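Putative NAD(P)H-dependent FMN-containing oxidoreductase YwqN (Bacillus subtilis, PDB 1RLI) probably catalyses NAD(P)H-dependent redox reactions with FMN as cofactor, as a putative oxidoreductase of the SsuE family. Local coordinates at residues D60-I65 with D95-T100; K116-I121 with H141-M146; G12-S15 with T19-L22. All coordinates share one frame; numbering follows the deposited sequence.

Contact 1 of 3, residues D60-I65 with D95-T100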
ATOM      1  N   ASP D  60     -16.376  -0.959  28.598  1.00 25.64           N
ATOM      2  CA  ASP D  60     -17.300  -1.623  29.504  1.00 26.96           C
ATOM      3  C   ASP D  60     -18.521  -2.134  28.756  1.00 25.78           C
ATOM      4  O   ASP D  60     -19.106  -3.159  29.137  1.00 25.75           O
ATOM      5  CB  ASP D  60     -17.747  -0.657  30.610  1.00 32.70           C
ATOM      6  CG  ASP D  60     -16.615  -0.282  31.553  1.00 39.03           C
ATOM      7  OD1 ASP D  60     -15.554   0.173  31.079  1.00 44.43           O
ATOM      8  OD2 ASP D  60     -16.788  -0.440  32.781  1.00 43.61           O
ATOM      9  N   ASP D  61     -18.897  -1.445  27.679  1.00 21.30           N
ATOM     10  CA  ASP D  61     -20.075  -1.846  26.921  1.00 22.83           C
ATOM     11  C   ASP D  61     -19.771  -2.596  25.617  1.00 21.86           C
ATOM     12  O   ASP D  61     -20.609  -2.656  24.711  1.00 19.52           O
ATOM     13  CB  ASP D  61     -20.951  -0.616  26.645  1.00 24.95           C
ATOM     14  CG  ASP D  61     -20.304   0.375  25.684  1.00 26.30           C
ATOM     15  OD1 ASP D  61     -19.053   0.483  25.650  1.00 26.21           O
ATOM     16  OD2 ASP D  61     -21.066   1.058  24.969  1.00 27.08           O
ATOM     17  N   TYR D  62     -18.584  -3.199  25.550  1.00 21.15           N
ATOM     18  CA  TYR D  62     -18.165  -3.939  24.353  1.00 20.25           C
ATOM     19  C   TYR D  62     -19.130  -5.052  23.943  1.00 21.82           C
ATOM     20  O   TYR D  62     -19.474  -5.157  22.768  1.00 20.17           O
ATOM     21  CB  TYR D  62     -16.741  -4.495  24.557  1.00 19.07           C
ATOM     22  CG  TYR D  62     -16.215  -5.313  23.395  1.00 17.79           C
ATOM     23  CD1 TYR D  62     -15.606  -4.701  22.304  1.00 18.40           C
ATOM     24  CD2 TYR D  62     -16.328  -6.697  23.397  1.00 17.54           C
ATOM     25  CE1 TYR D  62     -15.110  -5.454  21.233  1.00 17.76           C
ATOM     26  CE2 TYR D  62     -15.841  -7.466  22.319  1.00 18.77           C
ATOM     27  CZ  TYR D  62     -15.232  -6.830  21.245  1.00 17.85           C
ATOM     28  OH  TYR D  62     -14.748  -7.581  20.187  1.00 15.72           O
ATOM     29  N   ASP D  63     -19.568  -5.899  24.884  1.00 21.01           N
ATOM     30  CA  ASP D  63     -20.504  -6.975  24.540  1.00 23.98           C
ATOM     31  C   ASP D  63     -21.811  -6.433  23.969  1.00 20.97           C
ATOM     32  O   ASP D  63     -22.363  -7.019  23.045  1.00 22.37           O
ATOM     33  CB  ASP D  63     -20.830  -7.865  25.757  1.00 27.14           C
ATOM     34  CG  ASP D  63     -19.625  -8.648  26.251  1.00 33.29           C
ATOM     35  OD1 ASP D  63     -18.704  -8.914  25.444  1.00 33.09           O
ATOM     36  OD2 ASP D  63     -19.609  -9.011  27.453  1.00 36.60           O
ATOM     37  N   SER D  64     -22.318  -5.335  24.528  1.00 21.47           N
ATOM     38  CA  SER D  64     -23.551  -4.727  24.020  1.00 23.28           C
ATOM     39  C   SER D  64     -23.355  -4.238  22.584  1.00 21.83           C
ATOM     40  O   SER D  64     -24.276  -4.291  21.756  1.00 20.50           O
ATOM     41  CB  SER D  64     -23.969  -3.544  24.899  1.00 24.56           C
ATOM     42  OG  SER D  64     -24.517  -4.019  26.112  1.00 35.16           O
ATOM     43  N   ILE D  65     -22.152  -3.754  22.293  1.00 19.79           N
ATOM     44  CA  ILE D  65     -21.850  -3.264  20.952  1.00 19.36           C
ATOM     45  C   ILE D  65     -21.821  -4.418  19.957  1.00 19.66           C
ATOM     46  O   ILE D  65     -22.418  -4.341  18.877  1.00 18.21           O
ATOM     47  CB  ILE D  65     -20.521  -2.493  20.948  1.00 20.39           C
ATOM     48  CG1 ILE D  65     -20.717  -1.199  21.745  1.00 21.16           C
ATOM     49  CG2 ILE D  65     -20.061  -2.190  19.491  1.00 19.47           C
ATOM     50  CD1 ILE D  65     -19.461  -0.357  21.946  1.00 22.52           C
ATOM     51  N   ASP D  95      -9.128  -4.916  17.694  1.00 12.79           N
ATOM     52  CA  ASP D  95      -8.182  -5.885  18.251  1.00 13.89           C
ATOM     53  C   ASP D  95      -8.924  -6.913  19.124  1.00 15.44           C
ATOM     54  O   ASP D  95      -8.526  -8.081  19.180  1.00 15.28           O
ATOM     55  CB  ASP D  95      -7.111  -5.219  19.130  1.00 15.41           C
ATOM     56  CG  ASP D  95      -5.981  -4.556  18.328  1.00 19.83           C
ATOM     57  OD1 ASP D  95      -5.920  -4.699  17.092  1.00 17.68           O
ATOM     58  OD2 ASP D  95      -5.143  -3.893  18.979  1.00 17.80           O
ATOM     59  N   ARG D  96      -9.973  -6.468  19.817  1.00 15.17           N
ATOM     60  CA  ARG D  96     -10.746  -7.361  20.687  1.00 15.44           C
ATOM     61  C   ARG D  96     -11.550  -8.405  19.899  1.00 15.11           C
ATOM     62  O   ARG D  96     -12.073  -9.366  20.471  1.00 15.89           O
ATOM     63  CB  ARG D  96     -11.649  -6.549  21.634  1.00 17.38           C
ATOM     64  CG  ARG D  96     -12.273  -7.358  22.788  1.00 18.99           C
ATOM     65  CD  ARG D  96     -12.689  -6.401  23.912  1.00 19.39           C
ATOM     66  NE  ARG D  96     -13.476  -7.046  24.960  1.00 20.05           N
ATOM     67  CZ  ARG D  96     -13.800  -6.451  26.101  1.00 24.45           C
ATOM     68  NH1 ARG D  96     -13.387  -5.206  26.325  1.00 23.69           N
ATOM     69  NH2 ARG D  96     -14.553  -7.092  27.002  1.00 24.52           N
ATOM     70  N   TRP D  97     -11.666  -8.249  18.578  1.00 14.82           N
ATOM     71  CA  TRP D  97     -12.357  -9.281  17.803  1.00 15.50           C
ATOM     72  C   TRP D  97     -11.598 -10.599  18.004  1.00 14.63           C
ATOM     73  O   TRP D  97     -12.155 -11.673  17.844  1.00 15.46           O
ATOM     74  CB  TRP D  97     -12.394  -8.935  16.308  1.00 13.82           C
ATOM     75  CG  TRP D  97     -13.355  -7.830  15.969  1.00 14.82           C
ATOM     76  CD1 TRP D  97     -14.135  -7.119  16.839  1.00 17.09           C
ATOM     77  CD2 TRP D  97     -13.585  -7.271  14.672  1.00 16.20           C
ATOM     78  NE1 TRP D  97     -14.832  -6.147  16.160  1.00 18.59           N
ATOM     79  CE2 TRP D  97     -14.508  -6.213  14.830  1.00 18.35           C
ATOM     80  CE3 TRP D  97     -13.091  -7.555  13.394  1.00 16.05           C
ATOM     81  CZ2 TRP D  97     -14.949  -5.427  13.754  1.00 18.52           C
ATOM     82  CZ3 TRP D  97     -13.524  -6.775  12.315  1.00 15.29           C
ATOM     83  CH2 TRP D  97     -14.450  -5.718  12.508  1.00 16.13           C
ATOM     84  N   SER D  98     -10.310 -10.519  18.335  1.00 14.99           N
ATOM     85  CA  SER D  98      -9.546 -11.744  18.564  1.00 15.64           C
ATOM     86  C   SER D  98     -10.171 -12.510  19.731  1.00 17.54           C
ATOM     87  O   SER D  98     -10.215 -13.742  19.718  1.00 19.07           O
ATOM     88  CB  SER D  98      -8.080 -11.428  18.879  1.00 16.45           C
ATOM     89  OG  SER D  98      -7.405 -11.086  17.676  1.00 17.39           O
ATOM     90  N   GLN D  99     -10.629 -11.768  20.732  1.00 18.07           N
ATOM     91  CA  GLN D  99     -11.270 -12.368  21.903  1.00 19.33           C
ATOM     92  C   GLN D  99     -12.645 -12.905  21.540  1.00 18.11           C
ATOM     93  O   GLN D  99     -13.018 -14.006  21.928  1.00 16.31           O
ATOM     94  CB  GLN D  99     -11.440 -11.332  23.024  1.00 22.08           C
ATOM     95  CG  GLN D  99     -10.210 -11.117  23.881  1.00 24.25           C
ATOM     96  CD  GLN D  99     -10.387  -9.967  24.882  1.00 29.73           C
ATOM     97  OE1 GLN D  99     -11.414  -9.852  25.586  1.00 28.22           O
ATOM     98  NE2 GLN D  99      -9.375  -9.111  24.952  1.00 31.83           N
ATOM     99  N   THR D 100     -13.405 -12.119  20.797  1.00 16.42           N
ATOM    100  CA  THR D 100     -14.746 -12.533  20.421  1.00 15.01           C
ATOM    101  C   THR D 100     -14.743 -13.774  19.547  1.00 18.61           C
ATOM    102  O   THR D 100     -15.685 -14.561  19.590  1.00 18.46           O
ATOM    103  CB  THR D 100     -15.465 -11.361  19.732  1.00 17.77           C
ATOM    104  OG1 THR D 100     -15.334 -10.201  20.571  1.00 14.63           O
ATOM    105  CG2 THR D 100     -16.915 -11.675  19.517  1.00 16.01           C
TER
HETATM  106  O   HOH W   1     -16.215  -9.420  26.849  1.00 23.34           O
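Y62 and R96 both turn their side chains opposite their own backbone nitrogens (chi1 178° and -167°), which sends the phenol and the extended arginine chain past each other in opposite directions. R96 runs across one face of the ring. Its CD sits over the middle, 3.4 Å from the centroid of Y62 and almost exactly on the normal, a CH-pi contact. Further along, the guanidinium stacks flat on the ring, with the planes 17° apart and the centres separated by 4.3 Å. Within the guanidinium, NE comes nearest the ring, 3.3 Å from CD2 of Y62. At the far edge the phenol uses its hydroxyl: OH of Y62 and OG1 of T100 share a 2.7 Å hydrogen bond close to the ring plane. The same hydroxyl lies in the plane of the W97 indole, against CD1. The guanidinium has its own polar grips: NH1 bonds to OE1 of Q59, while a water at its edge accepts from NH2 and donates to OD1 of D63. A leucine in place of Y62 would probably leave OG1 of T100 without its hydroxyl mate and the R96 guanidinium without the flat surface it rests on. In this flavodoxin-like fold the contact joins the first turn of helix 62-70 to the short helix 97-100. F93 of helix 88-95 meets both Y62 and W97, I65 packs on strand 33-41, and W97 continues onto M113 of helix 109-114 and I142 and M146 of helix 133-146.

Contact 2 of 3, residues K116-I121 with H141-M146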
ATOM      1  N   LYS D 116     -21.444  -9.943   6.191  1.00 22.48           N
ATOM      2  CA  LYS D 116     -21.706  -8.506   6.278  1.00 22.18           C
ATOM      3  C   LYS D 116     -20.925  -7.700   5.249  1.00 21.11           C
ATOM      4  O   LYS D 116     -19.930  -8.167   4.712  1.00 22.56           O
ATOM      5  CB  LYS D 116     -21.389  -7.985   7.688  1.00 22.35           C
ATOM      6  CG  LYS D 116     -22.229  -8.663   8.781  1.00 22.64           C
ATOM      7  CD  LYS D 116     -21.992  -8.083  10.160  1.00 22.23           C
ATOM      8  CE  LYS D 116     -22.712  -8.909  11.243  1.00 23.76           C
ATOM      9  NZ  LYS D 116     -24.203  -8.951  11.057  1.00 21.71           N
ATOM     10  N   GLN D 117     -21.416  -6.500   4.956  1.00 22.44           N
ATOM     11  CA  GLN D 117     -20.782  -5.592   4.006  1.00 22.93           C
ATOM     12  C   GLN D 117     -20.166  -4.473   4.829  1.00 21.27           C
ATOM     13  O   GLN D 117     -20.823  -3.926   5.714  1.00 20.34           O
ATOM     14  CB  GLN D 117     -21.822  -5.008   3.049  1.00 27.35           C
ATOM     15  CG  GLN D 117     -22.485  -6.073   2.191  1.00 34.73           C
ATOM     16  CD  GLN D 117     -23.531  -5.503   1.268  1.00 39.70           C
ATOM     17  OE1 GLN D 117     -24.451  -4.810   1.705  1.00 45.79           O
ATOM     18  NE2 GLN D 117     -23.402  -5.794  -0.019  1.00 43.96           N
ATOM     19  N   ALA D 118     -18.919  -4.133   4.527  1.00 19.13           N
ATOM     20  CA  ALA D 118     -18.221  -3.096   5.281  1.00 18.01           C
ATOM     21  C   ALA D 118     -17.849  -1.888   4.442  1.00 17.66           C
ATOM     22  O   ALA D 118     -17.506  -2.031   3.274  1.00 16.79           O
ATOM     23  CB  ALA D 118     -16.941  -3.686   5.895  1.00 18.11           C
ATOM     24  N   TYR D 119     -17.896  -0.712   5.073  1.00 16.19           N
ATOM     25  CA  TYR D 119     -17.531   0.565   4.455  1.00 15.31           C
ATOM     26  C   TYR D 119     -16.675   1.298   5.460  1.00 16.57           C
ATOM     27  O   TYR D 119     -16.786   1.056   6.669  1.00 15.52           O
ATOM     28  CB  TYR D 119     -18.748   1.446   4.188  1.00 16.07           C
ATOM     29  CG  TYR D 119     -19.659   0.910   3.117  1.00 19.19           C
ATOM     30  CD1 TYR D 119     -19.571   1.376   1.798  1.00 17.19           C
ATOM     31  CD2 TYR D 119     -20.623  -0.056   3.422  1.00 20.79           C
ATOM     32  CE1 TYR D 119     -20.436   0.890   0.807  1.00 22.65           C
ATOM     33  CE2 TYR D 119     -21.491  -0.546   2.437  1.00 20.22           C
ATOM     34  CZ  TYR D 119     -21.392  -0.064   1.138  1.00 21.09           C
ATOM     35  OH  TYR D 119     -22.279  -0.534   0.182  1.00 23.26           O
ATOM     36  N   VAL D 120     -15.843   2.216   4.972  1.00 15.25           N
ATOM     37  CA  VAL D 120     -14.978   2.998   5.854  1.00 14.28           C
ATOM     38  C   VAL D 120     -15.063   4.493   5.532  1.00 16.31           C
ATOM     39  O   VAL D 120     -15.071   4.877   4.367  1.00 15.64           O
ATOM     40  CB  VAL D 120     -13.484   2.575   5.705  1.00 14.50           C
ATOM     41  CG1 VAL D 120     -12.580   3.535   6.492  1.00 16.32           C
ATOM     42  CG2 VAL D 120     -13.282   1.120   6.207  1.00 13.55           C
ATOM     43  N   ILE D 121     -15.130   5.323   6.568  1.00 15.85           N
ATOM     44  CA  ILE D 121     -15.115   6.782   6.406  1.00 17.25           C
ATOM     45  C   ILE D 121     -13.956   7.215   7.311  1.00 17.39           C
ATOM     46  O   ILE D 121     -13.986   6.945   8.512  1.00 18.03           O
ATOM     47  CB  ILE D 121     -16.414   7.455   6.916  1.00 18.37           C
ATOM     48  CG1 ILE D 121     -17.594   7.036   6.032  1.00 18.20           C
ATOM     49  CG2 ILE D 121     -16.247   8.966   6.906  1.00 20.33           C
ATOM     50  CD1 ILE D 121     -18.928   7.484   6.561  1.00 20.76           C
ATOM     51  N   HIS D 141      -7.233  -5.717   4.527  1.00 12.44           N
ATOM     52  CA  HIS D 141      -6.767  -6.997   5.085  1.00 14.76           C
ATOM     53  C   HIS D 141      -7.653  -7.442   6.242  1.00 13.45           C
ATOM     54  O   HIS D 141      -7.950  -8.623   6.377  1.00 15.27           O
ATOM     55  CB  HIS D 141      -5.313  -6.908   5.584  1.00 13.82           C
ATOM     56  CG  HIS D 141      -4.297  -6.790   4.486  1.00 20.63           C
ATOM     57  ND1 HIS D 141      -4.300  -7.603   3.369  1.00 24.17           N
ATOM     58  CD2 HIS D 141      -3.229  -5.969   4.349  1.00 21.36           C
ATOM     59  CE1 HIS D 141      -3.280  -7.282   2.588  1.00 23.55           C
ATOM     60  NE2 HIS D 141      -2.616  -6.293   3.161  1.00 25.52           N
ATOM     61  N   ILE D 142      -8.051  -6.501   7.087  1.00 14.21           N
ATOM     62  CA  ILE D 142      -8.921  -6.828   8.223  1.00 15.39           C
ATOM     63  C   ILE D 142     -10.238  -7.444   7.723  1.00 18.29           C
ATOM     64  O   ILE D 142     -10.648  -8.536   8.158  1.00 16.76           O
ATOM     65  CB  ILE D 142      -9.232  -5.549   9.049  1.00 13.53           C
ATOM     66  CG1 ILE D 142      -7.947  -5.076   9.743  1.00 12.70           C
ATOM     67  CG2 ILE D 142     -10.361  -5.824  10.066  1.00 14.94           C
ATOM     68  CD1 ILE D 142      -8.111  -3.696  10.431  1.00 13.29           C
ATOM     69  N   PHE D 143     -10.909  -6.761   6.803  1.00 15.53           N
ATOM     70  CA  PHE D 143     -12.174  -7.288   6.314  1.00 16.70           C
ATOM     71  C   PHE D 143     -12.015  -8.616   5.579  1.00 15.99           C
ATOM     72  O   PHE D 143     -12.824  -9.539   5.780  1.00 19.37           O
ATOM     73  CB  PHE D 143     -12.881  -6.251   5.420  1.00 16.55           C
ATOM     74  CG  PHE D 143     -13.175  -4.952   6.126  1.00 15.72           C
ATOM     75  CD1 PHE D 143     -13.584  -4.947   7.458  1.00 16.41           C
ATOM     76  CD2 PHE D 143     -13.046  -3.736   5.469  1.00 16.33           C
ATOM     77  CE1 PHE D 143     -13.858  -3.761   8.128  1.00 20.38           C
ATOM     78  CE2 PHE D 143     -13.320  -2.531   6.137  1.00 18.39           C
ATOM     79  CZ  PHE D 143     -13.726  -2.544   7.463  1.00 18.52           C
ATOM     80  N   HIS D 144     -10.971  -8.735   4.765  1.00 15.13           N
ATOM     81  CA  HIS D 144     -10.742  -9.965   4.028  1.00 17.25           C
ATOM     82  C   HIS D 144     -10.539 -11.127   4.988  1.00 17.57           C
ATOM     83  O   HIS D 144     -10.952 -12.245   4.711  1.00 15.86           O
ATOM     84  CB  HIS D 144      -9.510  -9.862   3.149  1.00 20.28           C
ATOM     85  CG  HIS D 144      -9.218 -11.119   2.393  1.00 23.85           C
ATOM     86  ND1 HIS D 144      -9.931 -11.492   1.275  1.00 24.85           N
ATOM     87  CD2 HIS D 144      -8.327 -12.115   2.623  1.00 24.21           C
ATOM     88  CE1 HIS D 144      -9.491 -12.662   0.844  1.00 24.44           C
ATOM     89  NE2 HIS D 144      -8.518 -13.060   1.644  1.00 26.01           N
ATOM     90  N   PHE D 145      -9.879 -10.866   6.107  1.00 16.17           N
ATOM     91  CA  PHE D 145      -9.633 -11.920   7.087  1.00 18.18           C
ATOM     92  C   PHE D 145     -10.964 -12.429   7.651  1.00 18.75           C
ATOM     93  O   PHE D 145     -11.133 -13.629   7.900  1.00 19.98           O
ATOM     94  CB  PHE D 145      -8.743 -11.369   8.207  1.00 20.28           C
ATOM     95  CG  PHE D 145      -8.490 -12.353   9.327  1.00 21.66           C
ATOM     96  CD1 PHE D 145      -7.452 -13.276   9.246  1.00 24.26           C
ATOM     97  CD2 PHE D 145      -9.338 -12.388  10.433  1.00 22.63           C
ATOM     98  CE1 PHE D 145      -7.262 -14.239  10.263  1.00 24.89           C
ATOM     99  CE2 PHE D 145      -9.162 -13.341  11.449  1.00 24.08           C
ATOM    100  CZ  PHE D 145      -8.120 -14.267  11.359  1.00 23.47           C
ATOM    101  N   MET D 146     -11.903 -11.506   7.844  1.00 17.05           N
ATOM    102  CA  MET D 146     -13.215 -11.813   8.388  1.00 17.66           C
ATOM    103  C   MET D 146     -14.180 -12.262   7.297  1.00 18.70           C
ATOM    104  O   MET D 146     -15.304 -12.646   7.596  1.00 20.13           O
ATOM    105  CB  MET D 146     -13.798 -10.591   9.109  1.00 16.88           C
ATOM    106  CG  MET D 146     -13.031 -10.132  10.346  1.00 18.06           C
ATOM    107  SD  MET D 146     -12.946 -11.350  11.690  1.00 22.39           S
ATOM    108  CE  MET D 146     -14.659 -11.337  12.328  1.00 19.48           C
TER
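F143 lays its ring over A118 where helix 133-146 packs on strand 117-124 of the flavodoxin-like sheet. Strand, helix and the parallel strand 149-157 that follows make up a beta-alpha-beta crossover, and this contact lies between its first strand and its helix. The tight part is small and wholly apolar, carried by three buried side chains. CB of A118 stands 3.6 Å from the centroid of the F143 ring, only 5° off the normal, so the methyl sits squarely over the middle of the pi face. The small alanine is consistent with the close approach of the helix, the CA atoms of A118 and F143 being 7.4 Å apart. V120, two residues along on the same side of the strand, comes in differently. Its CG1 takes the place opposite the backbone N (chi1 172°), and it is the other methyl, CG2, that meets the ring, at the edge and in plane, 3.7 Å from CE2 of F143. The ring is thus met over a face and at a rim by two residues of one strand. F150 from strand 149-157 adds an edge-to-face ring contact with F143, and F77 from strand 74-80 also touches it.

The looser part of the helix is confined to H144 and F145, which remain exposed, even though F145 meets W83 of the second subunit; H141 is covered by neighbouring subunits. On the opposite face of the strand Y119 and I121 are buried by other elements, I121 packing on helix 18-27. Back at the centre, CB of A118 is almost equally far from every carbon of the F143 ring, from 3.8 Å at CZ to 4.0 Å at CG.

Contact 3 of 3, residues G12-S15 with T19-L22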
ATOM      1  N   GLY D  12     -14.597   8.319  16.426  1.00 22.90           N
ATOM      2  CA  GLY D  12     -14.097   9.679  16.488  1.00 27.91           C
ATOM      3  C   GLY D  12     -14.715  10.394  17.668  1.00 33.85           C
ATOM      4  O   GLY D  12     -14.947   9.797  18.720  1.00 32.83           O
ATOM      5  N   THR D  13     -14.966  11.685  17.499  1.00 39.63           N
ATOM      6  CA  THR D  13     -15.589  12.469  18.546  1.00 45.39           C
ATOM      7  C   THR D  13     -17.047  12.496  18.138  1.00 48.32           C
ATOM      8  O   THR D  13     -17.433  11.808  17.191  1.00 50.51           O
ATOM      9  CB  THR D  13     -15.020  13.900  18.607  1.00 47.03           C
ATOM     10  OG1 THR D  13     -15.078  14.504  17.308  1.00 48.53           O
ATOM     11  CG2 THR D  13     -13.579  13.865  19.093  1.00 47.14           C
ATOM     12  N   ARG D  14     -17.866  13.273  18.828  1.00 49.67           N
ATOM     13  CA  ARG D  14     -19.273  13.298  18.473  1.00 50.66           C
ATOM     14  C   ARG D  14     -19.857  14.699  18.504  1.00 49.64           C
ATOM     15  O   ARG D  14     -19.332  15.589  19.175  1.00 50.50           O
ATOM     16  CB  ARG D  14     -20.029  12.357  19.412  1.00 52.25           C
ATOM     17  CG  ARG D  14     -19.214  11.105  19.685  1.00 54.86           C
ATOM     18  CD  ARG D  14     -19.887  10.153  20.619  1.00 56.34           C
ATOM     19  NE  ARG D  14     -18.926   9.376  21.397  1.00 58.59           N
ATOM     20  CZ  ARG D  14     -17.942   8.642  20.886  1.00 58.17           C
ATOM     21  NH1 ARG D  14     -17.754   8.562  19.574  1.00 56.11           N
ATOM     22  NH2 ARG D  14     -17.142   7.979  21.704  1.00 59.49           N
ATOM     23  N   SER D  15     -20.939  14.888  17.760  1.00 48.08           N
ATOM     24  CA  SER D  15     -21.596  16.182  17.697  1.00 46.64           C
ATOM     25  C   SER D  15     -20.682  17.217  17.049  1.00 44.58           C
ATOM     26  O   SER D  15     -19.908  17.893  17.727  1.00 42.87           O
ATOM     27  CB  SER D  15     -21.982  16.633  19.104  1.00 47.02           C
ATOM     28  OG  SER D  15     -22.922  15.743  19.678  1.00 49.22           O
ATOM     29  N   THR D  19     -16.021  13.288  11.522  1.00 31.64           N
ATOM     30  CA  THR D  19     -16.392  11.899  11.375  1.00 31.91           C
ATOM     31  C   THR D  19     -17.903  11.732  11.490  1.00 30.58           C
ATOM     32  O   THR D  19     -18.520  11.021  10.695  1.00 27.31           O
ATOM     33  CB  THR D  19     -15.676  11.041  12.443  1.00 35.36           C
ATOM     34  OG1 THR D  19     -14.272  10.996  12.144  1.00 37.66           O
ATOM     35  CG2 THR D  19     -16.236   9.648  12.470  1.00 35.99           C
ATOM     36  N   ASP D  20     -18.492  12.382  12.489  1.00 30.52           N
ATOM     37  CA  ASP D  20     -19.938  12.307  12.694  1.00 31.20           C
ATOM     38  C   ASP D  20     -20.679  12.870  11.494  1.00 27.14           C
ATOM     39  O   ASP D  20     -21.637  12.275  10.993  1.00 27.90           O
ATOM     40  CB  ASP D  20     -20.354  13.110  13.928  1.00 34.93           C
ATOM     41  CG  ASP D  20     -19.828  12.523  15.216  1.00 41.25           C
ATOM     42  OD1 ASP D  20     -20.595  12.512  16.205  1.00 43.34           O
ATOM     43  OD2 ASP D  20     -18.658  12.086  15.247  1.00 44.03           O
ATOM     44  N   VAL D  21     -20.228  14.034  11.050  1.00 27.47           N
ATOM     45  CA  VAL D  21     -20.827  14.717   9.915  1.00 26.98           C
ATOM     46  C   VAL D  21     -20.816  13.860   8.653  1.00 24.71           C
ATOM     47  O   VAL D  21     -21.848  13.695   8.013  1.00 24.98           O
ATOM     48  CB  VAL D  21     -20.099  16.058   9.637  1.00 27.57           C
ATOM     49  CG1 VAL D  21     -20.607  16.678   8.344  1.00 30.81           C
ATOM     50  CG2 VAL D  21     -20.315  17.020  10.809  1.00 29.06           C
ATOM     51  N   LEU D  22     -19.652  13.313   8.287  1.00 24.57           N
ATOM     52  CA  LEU D  22     -19.575  12.499   7.084  1.00 24.75           C
ATOM     53  C   LEU D  22     -20.431  11.250   7.181  1.00 25.69           C
ATOM     54  O   LEU D  22     -21.029  10.829   6.195  1.00 25.65           O
ATOM     55  CB  LEU D  22     -18.129  12.085   6.785  1.00 27.29           C
ATOM     56  CG  LEU D  22     -17.273  13.075   6.003  1.00 28.92           C
ATOM     57  CD1 LEU D  22     -15.895  12.474   5.709  1.00 28.14           C
ATOM     58  CD2 LEU D  22     -17.985  13.415   4.699  1.00 25.60           C
TER
HETATM   59  O   HOH W   2     -14.199  13.068  14.397  1.00 29.59           O
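D20 reaches from the first turns of helix 18-27 back to the loop 12-15, and of the residues here it has the most surface covered by the contact. Its CG lies beside its own backbone N (chi1 -67°), and the carboxylate turns toward the loop, where OD1 of D20 accepts a hydrogen bond from N of S15 at 2.9 Å, bent at 137°. OD1 is crowded in the model, so its exact place is less sure, and the carboxylate's closer approaches to T13 and R14 are too short to be trusted. The other oxygen, OD2, is bonded by ND2 of N10, whose OD1 takes the N-H of G12. One asparagine at the end of strand 6-10 thereby ties the start of the loop to the aspartate of the helix. R14 passes obliquely by the carboxylate without pairing: its NH1 is 5.7 Å from OD2 of D20, and its NH2 bonds weakly to the carbonyl of L37.

G12 and T19 come next. The threonine methyl CG2 comes to 4.5 Å from N of G12, and a beta carbon on the glycine would sit tightly against CB of T19. Beside them one water weakly accepts from two backbone amides, N of T13 and N of T19. T19 continues inward to A78 and P80 of strand 74-80.

A loop leaving the first parallel strand and turning into the first helix is the place where flavodoxin-like proteins hold the FMN phosphate; the model contains no FMN, but the arrangement is consistent with such a cofactor loop.

Contacts 1 and 2 have centres about 17 Å apart and join through W97, whose CZ3 packs 3.9 Å from CG of M146. Contacts 2 and 3, about 20 Å apart between centres and on opposite sides of the middle of the chain, meet where CG2 of I121 lies 3.6 Å from CB of L22. Contacts 1 and 3 do not touch; their nearest atoms are about 9 Å apart. Only contact 3 lies at the probable FMN-phosphate loop, where a platinum ion sits about 4 Å from the side chain of T13. Contact 2 is plain core packing, with A118 about 13 Å from a platinum ion. Segments of contacts 1 and 2 also touch the second subunit.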